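Enolase from the environmental genome shotgun sequencing of the Sargasso Sea (PDB 2QGY) is of unknown function but, as a magnesium-binding member of the mandelate racemase/muconate lactonizing enzyme family, probably abstracts a proton next to a substrate carboxylate. Local coordinates at residues 19-23 with 34-38; 118-124 with 356-360; 169-173 with 183-187; 260-264 with 287-292. All coordinates share one frame; numbering follows the deposited sequence.

Interaction 1 of 4, residues 19-23 with 34-38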
loop_
_atom_site.group_PDB
_atom_site.type_symbol
_atom_site.label_atom_id
_atom_site.label_comp_id
_atom_site.label_asym_id
_atom_site.label_seq_id
_atom_site.Cartn_x
_atom_site.Cartn_y
_atom_site.Cartn_z
ATOM N N TRP A 19 -18.255 -7.049 -9.729
ATOM C CA TRP A 19 -18.238 -6.511 -11.088
ATOM C C TRP A 19 -17.132 -5.493 -11.149
ATOM O O TRP A 19 -16.970 -4.713 -10.205
ATOM C CB TRP A 19 -19.527 -5.752 -11.391
ATOM C CG TRP A 19 -20.781 -6.554 -11.410
ATOM C CD1 TRP A 19 -21.418 -7.025 -12.519
ATOM C CD2 TRP A 19 -21.602 -6.915 -10.287
ATOM N NE1 TRP A 19 -22.573 -7.690 -12.162
ATOM C CE2 TRP A 19 -22.710 -7.639 -10.798
ATOM C CE3 TRP A 19 -21.513 -6.701 -8.898
ATOM C CZ2 TRP A 19 -23.715 -8.152 -9.974
ATOM C CZ3 TRP A 19 -22.513 -7.234 -8.068
ATOM C CH2 TRP A 19 -23.609 -7.922 -8.619
ATOM N N ILE A 20 -16.373 -5.501 -12.249
ATOM C CA ILE A 20 -15.510 -4.363 -12.567
ATOM C C ILE A 20 -16.060 -3.706 -13.824
ATOM O O ILE A 20 -16.101 -4.333 -14.898
ATOM C CB ILE A 20 -14.065 -4.832 -12.827
ATOM C CG1 ILE A 20 -13.530 -5.587 -11.600
ATOM C CG2 ILE A 20 -13.185 -3.637 -13.299
ATOM C CD1 ILE A 20 -12.085 -6.103 -11.783
ATOM N N THR A 21 -16.527 -2.467 -13.701
ATOM C CA THR A 21 -17.142 -1.815 -14.849
ATOM C C THR A 21 -16.078 -1.440 -15.902
ATOM O O THR A 21 -14.926 -1.162 -15.570
ATOM C CB THR A 21 -18.035 -0.606 -14.459
ATOM O OG1 THR A 21 -17.251 0.412 -13.797
ATOM C CG2 THR A 21 -19.156 -1.069 -13.507
ATOM N N ASP A 22 -16.465 -1.446 -17.174
ATOM C CA ASP A 22 -15.573 -0.938 -18.211
ATOM C C ASP A 22 -15.556 0.576 -18.105
ATOM O O ASP A 22 -16.412 1.168 -17.460
ATOM C CB ASP A 22 -16.082 -1.326 -19.605
ATOM C CG ASP A 22 -14.952 -1.443 -20.632
ATOM O OD1 ASP A 22 -13.791 -1.048 -20.345
ATOM O OD2 ASP A 22 -15.247 -1.951 -21.726
ATOM N N ASN A 23 -14.585 1.219 -18.748
ATOM C CA ASN A 23 -14.661 2.646 -18.913
ATOM C C ASN A 23 -15.816 2.948 -19.855
ATOM O O ASN A 23 -16.030 2.236 -20.831
ATOM C CB ASN A 23 -13.354 3.193 -19.511
ATOM C CG ASN A 23 -12.139 2.808 -18.687
ATOM O OD1 ASN A 23 -11.385 1.899 -19.052
ATOM N ND2 ASN A 23 -11.938 3.504 -17.571
ATOM N N LYS A 34 -13.932 6.052 -14.672
ATOM C CA LYS A 34 -12.911 5.061 -14.330
ATOM C C LYS A 34 -13.627 3.719 -14.220
ATOM O O LYS A 34 -14.860 3.684 -14.141
ATOM C CB LYS A 34 -12.225 5.427 -12.993
ATOM C CG LYS A 34 -13.191 5.633 -11.863
ATOM C CD LYS A 34 -12.566 6.034 -10.488
ATOM C CE LYS A 34 -11.447 5.096 -10.094
ATOM N NZ LYS A 34 -11.138 5.109 -8.631
ATOM N N LYS A 35 -12.875 2.624 -14.209
ATOM C CA LYS A 35 -13.449 1.309 -13.909
ATOM C C LYS A 35 -13.821 1.282 -12.409
ATOM O O LYS A 35 -13.014 1.697 -11.547
ATOM C CB LYS A 35 -12.462 0.189 -14.234
ATOM C CG LYS A 35 -11.962 0.205 -15.670
ATOM C CD LYS A 35 -11.223 -1.089 -16.015
ATOM C CE LYS A 35 -10.757 -1.131 -17.484
ATOM N NZ LYS A 35 -9.822 -0.029 -17.826
ATOM N N PHE A 36 -15.044 0.853 -12.085
ATOM C CA PHE A 36 -15.457 0.726 -10.680
ATOM C C PHE A 36 -15.433 -0.759 -10.289
ATOM O O PHE A 36 -15.578 -1.616 -11.149
ATOM C CB PHE A 36 -16.870 1.304 -10.497
ATOM C CG PHE A 36 -17.024 2.717 -11.014
ATOM C CD1 PHE A 36 -16.214 3.737 -10.536
ATOM C CD2 PHE A 36 -18.001 3.030 -11.957
ATOM C CE1 PHE A 36 -16.392 5.069 -10.983
ATOM C CE2 PHE A 36 -18.179 4.329 -12.405
ATOM C CZ PHE A 36 -17.370 5.351 -11.927
ATOM N N ILE A 37 -15.266 -1.026 -8.996
ATOM C CA ILE A 37 -15.258 -2.370 -8.446
ATOM C C ILE A 37 -16.367 -2.383 -7.412
ATOM O O ILE A 37 -16.234 -1.805 -6.350
ATOM C CB ILE A 37 -13.909 -2.691 -7.763
ATOM C CG1 ILE A 37 -12.755 -2.489 -8.764
ATOM C CG2 ILE A 37 -13.959 -4.099 -7.105
ATOM C CD1 ILE A 37 -11.324 -2.540 -8.114
ATOM N N ILE A 38 -17.452 -3.060 -7.744
ATOM C CA ILE A 38 -18.627 -3.107 -6.879
ATOM C C ILE A 38 -18.855 -4.567 -6.504
ATOM O O ILE A 38 -18.737 -5.426 -7.358
ATOM C CB ILE A 38 -19.823 -2.536 -7.614
ATOM C CG1 ILE A 38 -19.556 -1.034 -7.876
ATOM C CG2 ILE A 38 -21.079 -2.720 -6.775
ATOM C CD1 ILE A 38 -20.614 -0.329 -8.654
HETATM O O HOH W 1 -16.987 2.680 -15.408
HETATM O O HOH W 2 -10.010 3.322 -15.308
#

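Interaction 2 of 4, residues 118-124 with 356-360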
loop_
_atom_site.group_PDB
_atom_site.type_symbol
_atom_site.label_atom_id
_atom_site.label_comp_id
_atom_site.label_asym_id
_atom_site.label_seq_id
_atom_site.Cartn_x
_atom_site.Cartn_y
_atom_site.Cartn_z
ATOM N N LYS A 118 -29.361 -3.856 7.477
ATOM C CA LYS A 118 -30.531 -4.640 7.086
ATOM C C LYS A 118 -31.020 -5.554 8.196
ATOM O O LYS A 118 -32.226 -5.753 8.336
ATOM C CB LYS A 118 -30.271 -5.440 5.800
ATOM C CG LYS A 118 -30.288 -4.536 4.560
ATOM C CD LYS A 118 -29.790 -5.232 3.295
ATOM C CE LYS A 118 -29.618 -4.197 2.181
ATOM N NZ LYS A 118 -28.820 -4.646 0.981
ATOM N N LEU A 119 -30.096 -6.132 8.954
ATOM C CA LEU A 119 -30.468 -6.969 10.101
ATOM C C LEU A 119 -31.179 -6.192 11.228
ATOM O O LEU A 119 -32.051 -6.735 11.930
ATOM C CB LEU A 119 -29.243 -7.712 10.618
ATOM C CG LEU A 119 -28.698 -8.794 9.684
ATOM C CD1 LEU A 119 -27.369 -9.291 10.168
ATOM C CD2 LEU A 119 -29.691 -9.973 9.578
ATOM N N LYS A 120 -30.803 -4.931 11.400
ATOM C CA LYS A 120 -31.442 -4.037 12.372
ATOM C C LYS A 120 -32.615 -3.251 11.778
ATOM O O LYS A 120 -33.308 -2.523 12.488
ATOM C CB LYS A 120 -30.400 -3.051 12.903
ATOM C CG LYS A 120 -29.337 -3.688 13.759
ATOM C CD LYS A 120 -29.632 -3.544 15.260
ATOM C CE LYS A 120 -29.647 -2.072 15.687
ATOM N NZ LYS A 120 -29.353 -1.870 17.143
ATOM N N ASN A 121 -32.837 -3.391 10.480
ATOM C CA ASN A 121 -33.808 -2.568 9.741
ATOM C C ASN A 121 -33.618 -1.070 9.960
ATOM O O ASN A 121 -34.574 -0.314 10.203
ATOM C CB ASN A 121 -35.268 -2.990 10.008
ATOM C CG ASN A 121 -36.233 -2.428 8.975
ATOM O OD1 ASN A 121 -35.927 -2.392 7.771
ATOM N ND2 ASN A 121 -37.409 -1.982 9.434
ATOM N N LEU A 122 -32.370 -0.634 9.872
ATOM C CA LEU A 122 -32.048 0.761 10.074
ATOM C C LEU A 122 -31.095 1.271 8.994
ATOM O O LEU A 122 -30.203 0.543 8.575
ATOM C CB LEU A 122 -31.401 0.957 11.452
ATOM C CG LEU A 122 -32.277 0.941 12.718
ATOM C CD1 LEU A 122 -31.383 1.085 13.939
ATOM C CD2 LEU A 122 -33.302 2.056 12.688
ATOM N N PRO A 123 -31.260 2.536 8.578
ATOM C CA PRO A 123 -30.227 3.090 7.695
ATOM C C PRO A 123 -28.874 3.123 8.398
ATOM O O PRO A 123 -28.810 3.201 9.625
ATOM C CB PRO A 123 -30.718 4.500 7.380
ATOM C CG PRO A 123 -31.833 4.787 8.334
ATOM C CD PRO A 123 -32.337 3.499 8.877
ATOM N N LEU A 124 -27.799 3.061 7.615
ATOM C CA LEU A 124 -26.460 2.950 8.196
ATOM C C LEU A 124 -26.154 4.093 9.181
ATOM O O LEU A 124 -25.566 3.872 10.262
ATOM C CB LEU A 124 -25.420 2.903 7.077
ATOM C CG LEU A 124 -23.964 2.950 7.522
ATOM C CD1 LEU A 124 -23.652 1.844 8.548
ATOM C CD2 LEU A 124 -23.086 2.830 6.290
ATOM N N LYS A 356 -34.175 6.909 3.744
ATOM C CA LYS A 356 -34.376 6.295 5.033
ATOM C C LYS A 356 -34.401 4.759 4.945
ATOM O O LYS A 356 -34.789 4.099 5.903
ATOM C CB LYS A 356 -35.678 6.863 5.637
ATOM C CG LYS A 356 -36.359 6.035 6.736
ATOM C CD LYS A 356 -37.786 6.552 7.028
ATOM C CE LYS A 356 -38.585 5.573 7.898
ATOM N NZ LYS A 356 -39.843 6.231 8.370
ATOM N N SER A 357 -33.963 4.196 3.816
ATOM C CA SER A 357 -33.965 2.735 3.635
ATOM C C SER A 357 -32.900 2.087 4.518
ATOM O O SER A 357 -31.949 2.749 4.950
ATOM C CB SER A 357 -33.724 2.352 2.162
ATOM O OG SER A 357 -34.710 2.952 1.340
ATOM N N ALA A 358 -33.053 0.795 4.773
ATOM C CA ALA A 358 -32.116 0.072 5.605
ATOM C C ALA A 358 -30.707 0.027 4.976
ATOM O O ALA A 358 -30.565 -0.036 3.745
ATOM C CB ALA A 358 -32.635 -1.345 5.872
ATOM N N GLY A 359 -29.686 0.026 5.839
ATOM C CA GLY A 359 -28.281 -0.058 5.400
ATOM C C GLY A 359 -27.944 1.095 4.479
ATOM O O GLY A 359 -28.222 2.234 4.799
ATOM N N LEU A 360 -27.366 0.797 3.313
ATOM C CA LEU A 360 -27.002 1.833 2.352
ATOM C C LEU A 360 -28.105 2.149 1.365
ATOM O O LEU A 360 -27.945 3.014 0.492
ATOM C CB LEU A 360 -25.781 1.379 1.532
ATOM C CG LEU A 360 -24.534 1.034 2.332
ATOM C CD1 LEU A 360 -23.535 0.312 1.373
ATOM C CD2 LEU A 360 -23.943 2.329 2.905
#

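Interaction 3 of 4, residues 169-173 with 183-187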
loop_
_atom_site.group_PDB
_atom_site.type_symbol
_atom_site.label_atom_id
_atom_site.label_comp_id
_atom_site.label_asym_id
_atom_site.label_seq_id
_atom_site.Cartn_x
_atom_site.Cartn_y
_atom_site.Cartn_z
ATOM N N LYS A 169 -14.602 22.161 -6.910
ATOM C CA LYS A 169 -13.162 21.906 -6.854
ATOM C C LYS A 169 -12.548 21.844 -8.253
ATOM O O LYS A 169 -13.027 21.121 -9.108
ATOM C CB LYS A 169 -12.841 20.647 -6.023
ATOM C CG LYS A 169 -11.353 20.484 -5.804
ATOM C CD LYS A 169 -10.984 19.390 -4.805
ATOM C CE LYS A 169 -11.309 17.970 -5.334
ATOM N NZ LYS A 169 -11.152 16.915 -4.254
ATOM N N ILE A 170 -11.512 22.651 -8.498
ATOM C CA ILE A 170 -10.798 22.637 -9.772
ATOM C C ILE A 170 -9.333 22.223 -9.629
ATOM O O ILE A 170 -8.796 22.149 -8.503
ATOM C CB ILE A 170 -10.866 24.030 -10.453
ATOM C CG1 ILE A 170 -10.257 25.081 -9.519
ATOM C CG2 ILE A 170 -12.340 24.395 -10.798
ATOM C CD1 ILE A 170 -9.962 26.410 -10.173
ATOM N N TYR A 171 -8.696 21.936 -10.759
ATOM C CA TYR A 171 -7.304 21.526 -10.803
ATOM C C TYR A 171 -6.530 22.580 -11.599
ATOM O O TYR A 171 -6.419 22.480 -12.825
ATOM C CB TYR A 171 -7.168 20.140 -11.454
ATOM C CG TYR A 171 -7.714 18.995 -10.611
ATOM C CD1 TYR A 171 -6.855 18.054 -10.036
ATOM C CD2 TYR A 171 -9.075 18.853 -10.416
ATOM C CE1 TYR A 171 -7.374 16.982 -9.250
ATOM C CE2 TYR A 171 -9.589 17.805 -9.635
ATOM C CZ TYR A 171 -8.722 16.898 -9.056
ATOM O OH TYR A 171 -9.247 15.848 -8.305
ATOM N N PRO A 172 -6.018 23.612 -10.899
ATOM C CA PRO A 172 -5.531 24.838 -11.541
ATOM C C PRO A 172 -4.059 24.809 -11.952
ATOM O O PRO A 172 -3.586 25.783 -12.536
ATOM C CB PRO A 172 -5.767 25.886 -10.451
ATOM C CG PRO A 172 -5.446 25.128 -9.180
ATOM C CD PRO A 172 -5.932 23.706 -9.427
ATOM N N MET A 173 -3.327 23.725 -11.690
ATOM C CA MET A 173 -1.902 23.724 -12.093
ATOM C C MET A 173 -1.761 23.403 -13.574
ATOM O O MET A 173 -1.788 22.234 -13.980
ATOM C CB MET A 173 -1.043 22.779 -11.241
ATOM C CG MET A 173 -1.039 23.139 -9.748
ATOM S SD MET A 173 -0.472 24.817 -9.248
ATOM C CE MET A 173 1.261 24.553 -8.969
ATOM N N PHE A 183 -6.683 31.069 -15.053
ATOM C CA PHE A 183 -7.716 30.073 -14.880
ATOM C C PHE A 183 -8.493 30.273 -13.576
ATOM O O PHE A 183 -9.721 30.276 -13.600
ATOM C CB PHE A 183 -7.120 28.669 -14.974
ATOM C CG PHE A 183 -8.135 27.578 -14.847
ATOM C CD1 PHE A 183 -9.336 27.632 -15.559
ATOM C CD2 PHE A 183 -7.912 26.502 -13.993
ATOM C CE1 PHE A 183 -10.293 26.627 -15.438
ATOM C CE2 PHE A 183 -8.856 25.491 -13.866
ATOM C CZ PHE A 183 -10.055 25.549 -14.577
ATOM N N VAL A 184 -7.795 30.466 -12.456
ATOM C CA VAL A 184 -8.484 30.680 -11.173
ATOM C C VAL A 184 -9.315 31.966 -11.225
ATOM O O VAL A 184 -10.448 32.006 -10.739
ATOM C CB VAL A 184 -7.514 30.683 -9.946
ATOM C CG1 VAL A 184 -8.276 30.870 -8.666
ATOM C CG2 VAL A 184 -6.709 29.379 -9.867
ATOM N N GLU A 185 -8.754 33.008 -11.834
ATOM C CA GLU A 185 -9.435 34.301 -11.931
ATOM C C GLU A 185 -10.749 34.209 -12.695
ATOM O O GLU A 185 -11.795 34.651 -12.197
ATOM C CB GLU A 185 -8.524 35.350 -12.564
ATOM C CG GLU A 185 -9.088 36.768 -12.460
ATOM C CD GLU A 185 -8.185 37.808 -13.078
ATOM O OE1 GLU A 185 -7.065 37.461 -13.516
ATOM O OE2 GLU A 185 -8.598 38.990 -13.125
ATOM N N LYS A 186 -10.694 33.624 -13.891
ATOM C CA LYS A 186 -11.887 33.378 -14.710
ATOM C C LYS A 186 -12.931 32.530 -13.984
ATOM O O LYS A 186 -14.130 32.805 -14.064
ATOM C CB LYS A 186 -11.485 32.745 -16.046
ATOM C CG LYS A 186 -10.661 33.706 -16.911
ATOM C CD LYS A 186 -9.676 32.993 -17.848
ATOM C CE LYS A 186 -10.128 32.994 -19.303
ATOM N NZ LYS A 186 -8.954 32.802 -20.190
ATOM N N VAL A 187 -12.484 31.513 -13.242
ATOM C CA VAL A 187 -13.425 30.697 -12.485
ATOM C C VAL A 187 -14.160 31.529 -11.429
ATOM O O VAL A 187 -15.380 31.459 -11.304
ATOM C CB VAL A 187 -12.734 29.472 -11.803
ATOM C CG1 VAL A 187 -13.687 28.810 -10.842
ATOM C CG2 VAL A 187 -12.240 28.480 -12.852
#

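Interaction 4 of 4, residues 260-264 with 287-292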
loop_
_atom_site.group_PDB
_atom_site.type_symbol
_atom_site.label_atom_id
_atom_site.label_comp_id
_atom_site.label_asym_id
_atom_site.label_seq_id
_atom_site.Cartn_x
_atom_site.Cartn_y
_atom_site.Cartn_z
ATOM N N PHE A 260 -2.489 8.713 9.609
ATOM C CA PHE A 260 -3.349 9.849 10.011
ATOM C C PHE A 260 -3.097 10.314 11.436
ATOM O O PHE A 260 -3.144 11.529 11.701
ATOM C CB PHE A 260 -4.834 9.589 9.716
ATOM C CG PHE A 260 -5.144 9.524 8.221
ATOM C CD1 PHE A 260 -5.406 10.682 7.500
ATOM C CD2 PHE A 260 -5.038 8.314 7.534
ATOM C CE1 PHE A 260 -5.636 10.646 6.117
ATOM C CE2 PHE A 260 -5.266 8.257 6.154
ATOM C CZ PHE A 260 -5.552 9.420 5.444
ATOM N N ARG A 261 -2.759 9.382 12.327
ATOM C CA ARG A 261 -2.352 9.766 13.679
ATOM C C ARG A 261 -1.077 10.598 13.646
ATOM O O ARG A 261 -0.965 11.539 14.395
ATOM C CB ARG A 261 -2.191 8.548 14.598
ATOM C CG ARG A 261 -3.535 8.082 15.076
ATOM C CD ARG A 261 -3.510 6.683 15.646
ATOM N NE ARG A 261 -4.849 6.327 16.094
ATOM C CZ ARG A 261 -5.236 5.080 16.358
ATOM N NH1 ARG A 261 -4.381 4.075 16.226
ATOM N NH2 ARG A 261 -6.467 4.843 16.775
ATOM N N GLU A 262 -0.118 10.225 12.800
ATOM C CA GLU A 262 1.098 11.036 12.633
ATOM C C GLU A 262 0.747 12.431 12.113
ATOM O O GLU A 262 1.319 13.411 12.596
ATOM C CB GLU A 262 2.093 10.354 11.697
ATOM C CG GLU A 262 3.417 11.151 11.425
ATOM C CD GLU A 262 4.344 11.243 12.629
ATOM O OE1 GLU A 262 4.155 10.471 13.579
ATOM O OE2 GLU A 262 5.270 12.099 12.613
ATOM N N LEU A 263 -0.148 12.541 11.126
ATOM C CA LEU A 263 -0.532 13.878 10.611
ATOM C C LEU A 263 -1.141 14.706 11.738
ATOM O O LEU A 263 -0.847 15.884 11.873
ATOM C CB LEU A 263 -1.544 13.802 9.452
ATOM C CG LEU A 263 -1.093 13.147 8.140
ATOM C CD1 LEU A 263 -2.358 12.992 7.307
ATOM C CD2 LEU A 263 -0.103 14.070 7.402
ATOM N N ILE A 264 -1.975 14.078 12.564
ATOM C CA ILE A 264 -2.551 14.811 13.708
ATOM C C ILE A 264 -1.457 15.311 14.665
ATOM O O ILE A 264 -1.492 16.478 15.102
ATOM C CB ILE A 264 -3.591 13.962 14.472
ATOM C CG1 ILE A 264 -4.843 13.721 13.636
ATOM C CG2 ILE A 264 -4.071 14.671 15.767
ATOM C CD1 ILE A 264 -5.786 12.633 14.261
ATOM N N GLU A 287 -13.076 6.227 13.328
ATOM C CA GLU A 287 -12.067 6.368 14.378
ATOM C C GLU A 287 -11.189 7.595 14.132
ATOM O O GLU A 287 -10.953 8.389 15.042
ATOM C CB GLU A 287 -11.193 5.118 14.461
ATOM C CG GLU A 287 -10.162 5.141 15.608
ATOM C CD GLU A 287 -10.772 5.545 16.956
ATOM O OE1 GLU A 287 -11.809 4.948 17.348
ATOM O OE2 GLU A 287 -10.200 6.440 17.638
ATOM N N ILE A 288 -10.717 7.749 12.902
ATOM C CA ILE A 288 -9.905 8.917 12.579
ATOM C C ILE A 288 -10.715 10.223 12.588
ATOM O O ILE A 288 -10.187 11.269 12.962
ATOM C CB ILE A 288 -9.094 8.742 11.288
ATOM C CG1 ILE A 288 -7.871 9.662 11.331
ATOM C CG2 ILE A 288 -9.940 9.006 10.040
ATOM C CD1 ILE A 288 -6.778 9.141 12.366
ATOM N N SER A 289 -11.997 10.173 12.237
ATOM C CA SER A 289 -12.846 11.365 12.297
ATOM C C SER A 289 -12.932 11.866 13.738
ATOM O O SER A 289 -12.807 13.057 14.023
ATOM C CB SER A 289 -14.243 11.077 11.739
ATOM O OG SER A 289 -14.186 10.822 10.345
ATOM N N ASN A 290 -13.071 10.930 14.662
ATOM C CA ASN A 290 -13.228 11.275 16.087
ATOM C C ASN A 290 -11.934 11.882 16.645
ATOM O O ASN A 290 -11.950 12.941 17.300
ATOM C CB ASN A 290 -13.636 10.014 16.869
ATOM C CG ASN A 290 -15.055 9.533 16.535
ATOM O OD1 ASN A 290 -15.462 8.430 16.963
ATOM N ND2 ASN A 290 -15.819 10.341 15.788
ATOM N N GLU A 291 -10.802 11.241 16.360
ATOM C CA GLU A 291 -9.516 11.798 16.776
ATOM C C GLU A 291 -9.256 13.158 16.139
ATOM O O GLU A 291 -8.771 14.074 16.813
ATOM C CB GLU A 291 -8.370 10.815 16.485
ATOM C CG GLU A 291 -8.558 9.490 17.221
ATOM C CD GLU A 291 -7.495 8.464 16.904
ATOM O OE1 GLU A 291 -6.384 8.845 16.480
ATOM O OE2 GLU A 291 -7.773 7.251 17.097
ATOM N N ALA A 292 -9.536 13.289 14.837
ATOM C CA ALA A 292 -9.346 14.558 14.132
ATOM C C ALA A 292 -10.181 15.659 14.814
ATOM O O ALA A 292 -9.701 16.778 15.074
ATOM C CB ALA A 292 -9.764 14.409 12.668
#

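Interaction 1 of 4, residues 19-23 with 34-38
Trp19 and Ile38 form a hydrogen-bonded antiparallel pair, with Trp19 N to Ile38 O at 2.9 Å and Ile38 N to Trp19 O at 3.0 Å. Ile20 and Ile37 follow as a non-hydrogen-bonded pair, and Thr21 N then reaches Phe36 O. Beyond that the return bond comes from a side chain: Phe36 N donates to Thr21 OG1 over 2.8 Å (162° at the hydrogen), because a chi1 of 61° tucks the hydroxyl between the backbone N and the carbonyl carbon. Threonine suits this strand end, since its hydroxyl also donates to a water that in turn donates to Asp22 O and Lys34 O.

These strands, 13-21 and 37-43, are the central pair of the four-stranded antiparallel sheet in the N-terminal capping domain of this family. Ile20 and Ile37 share the face next to helix 60-74, their CG1 atoms 4.3 Å apart, while Trp19 and Ile38 lie on the other. Ile38 O lies at the edge of the indole, near its plane, 3.4 Å from Trp19 CE3, and Trp19 NE1 bonds to Ser370. Lys35 lays its aliphatic stem over Thr21 O, which is buried without a polar partner; its CB is 3.1 Å from that oxygen. A bend at chi4 (60°) then brings Lys35 NZ to 2.8 Å from Asn23 OD1, tilted from the amide carbonyl plane.

Interaction 2 of 4, residues 118-124 with 356-360
A Schellman motif ends helix 99-120, with Asn121 as its C-prime residue, and the turn it makes packs against Ala358 in the loop after strand 351-354. Asparagine suits a positive phi (52°) better than most residues with a side chain, and its OD1 comes 3.9 Å from Ala358 CB. That methyl is small enough to sit between the amide oxygen and Lys118, whose CG is 4.2 Å away.

Past the turn, the two chains are held by a single backbone bridge between Pro123 and Gly359. Gly359 N donates to Leu122 O at 2.8 Å, nearly straight at the hydrogen (169°), and Leu124 N donates to Gly359 O at 3.0 Å. In both bonds the donor stands well above the carbonyl plane. Gly359 has a positive phi that favours glycine. Pro123, which has no N-H to satisfy, instead brings its ring against the loop, with CB 3.2 Å from Ser357 O.

On the buried side, Leu124 and Leu360 run alongside each other, pointing the same way, and touch through their CD2 methyls at 3.5 Å. Ile110 of helix 99-120 and His316 of helix 309-320 pack around them, so the leucines sit between these two helices. Asp114 joins both segments: one oxygen accepts from Leu360 N and the other pairs with Lys118 NZ, which also bonds to Glu48 O. The arrangement is a seam between the capping domain and the chain leaving the barrel, as expected of the two-domain architecture of the enolase superfamily.

Interaction 3 of 4, residues 169-173 with 183-187
Pro172 and Val184 bring the backbones nearest, 6.6 Å between CA atoms, where the chain leaving strand 168-170 passes residues 183-187 of helix 177-191 without any hydrogen bond between them. What joins them is mainly apolar contact.

Ile170 carries the centre of the contact. Its CG1 stands between the backbone N and the carbonyl carbon (chi1 59°), and the extended arm beyond carries CD1 into the helix surface. There CD1 meets Phe183 CE2 at 4.0 Å and Val187 CG2 at 4.1 Å, the methyls of Ile170 and Val187 reaching toward each other tip to tip. These two helix residues are one turn apart, tied by the backbone bond from Val187 N to Phe183 O, so a single isoleucine methyl serves both.

Phe183 has its CG anti to its own N (chi1 -178°), which sends the ring toward the chain after the strand. Pro172 CA lies at the ring edge, in its plane, 3.8 Å from CD2. The compact, rigid proline ring also offers CB to Val184 CG2 at 3.7 Å. Phe213 of helix 207-217 packs on both Pro172 and Val184, while Ile157 of helix 150-162 meets Ile170 and Val187.

The neighbours of Ile170 face elsewhere: Lys169 makes salt bridges with Glu328 and with Glu226, itself a magnesium ligand together with Asp200 and Glu252, and the side chain of Tyr171 comes to about 4 Å from the bound magnesium. Strand 168-170, helix 177-191 and strand 197-200 form a beta-alpha-beta unit of the TIM-type barrel: Ile170 turns outward to the helix while its neighbours turn to the magnesium side.

Interaction 4 of 4, residues 260-264 with 287-292
Arg261 and Glu291 form the salt bridge between these neighbouring helices. The guanidinium approaches side-on, with Arg261 NH2 giving its hydrogen to Glu291 OE2 at 2.8 Å and Arg261 NE to Glu291 OE1 at 3.0 Å. Both oxygens use their syn lone pairs, and the two flat groups lie within 4° of one plane, so the paired bonds fix the rotation of each. The arginine chain is extended from CG to NE, which lets it span the gap from an exposed position. Glu287, one turn before Glu291, brings its OE2 to 2.6 Å from Glu291 OE2, and its CG lies 3.9 Å from Arg261 NH2.

Apolar contacts lie beneath this bridge. Ile288 makes the central one, its side chain crossing that of Phe260 at about a right angle, with CD1 a close 3.3 Å from Phe260 CB. CG1 stands anti to the backbone N (chi1 -156°), which directs this arm at the opposing helix. Ile264 brings CD1 to 4.1 Å from Ile288 CD1 and to 3.9 Å from both Glu291 CB and the backbone N of Ala292, where the small alanine allows the helix backbones to come close.

The helix segments run nearly parallel, 7° apart with axes 10.6 Å from each other, as adjacent outer helices of the barrel. Inward, Phe260 meets Phe272 edge-to-face on strand 271-272 and Ala292 rests on Ile299 of strand 298-299, while Glu262 turns to Ser235 of the second subunit.

From the N terminus, interaction 1 comes first and closes a short loop of ten residues between two strands of the capping domain. Interaction 2 opens later, at the end of helix 99-120, and closes only after the barrel has been built, tying the capping domain to the chain that leaves the barrel. Interactions 3 and 4 are both nested in that long loop, one after the other, and no pair crosses. Interaction 3 seats a helix on its own strand, whereas interaction 4 joins two successive outer helices. Interactions 2 and 3 lie on opposite sides of the chain's centre, about 40 Å between their centres, and none of the four touches another.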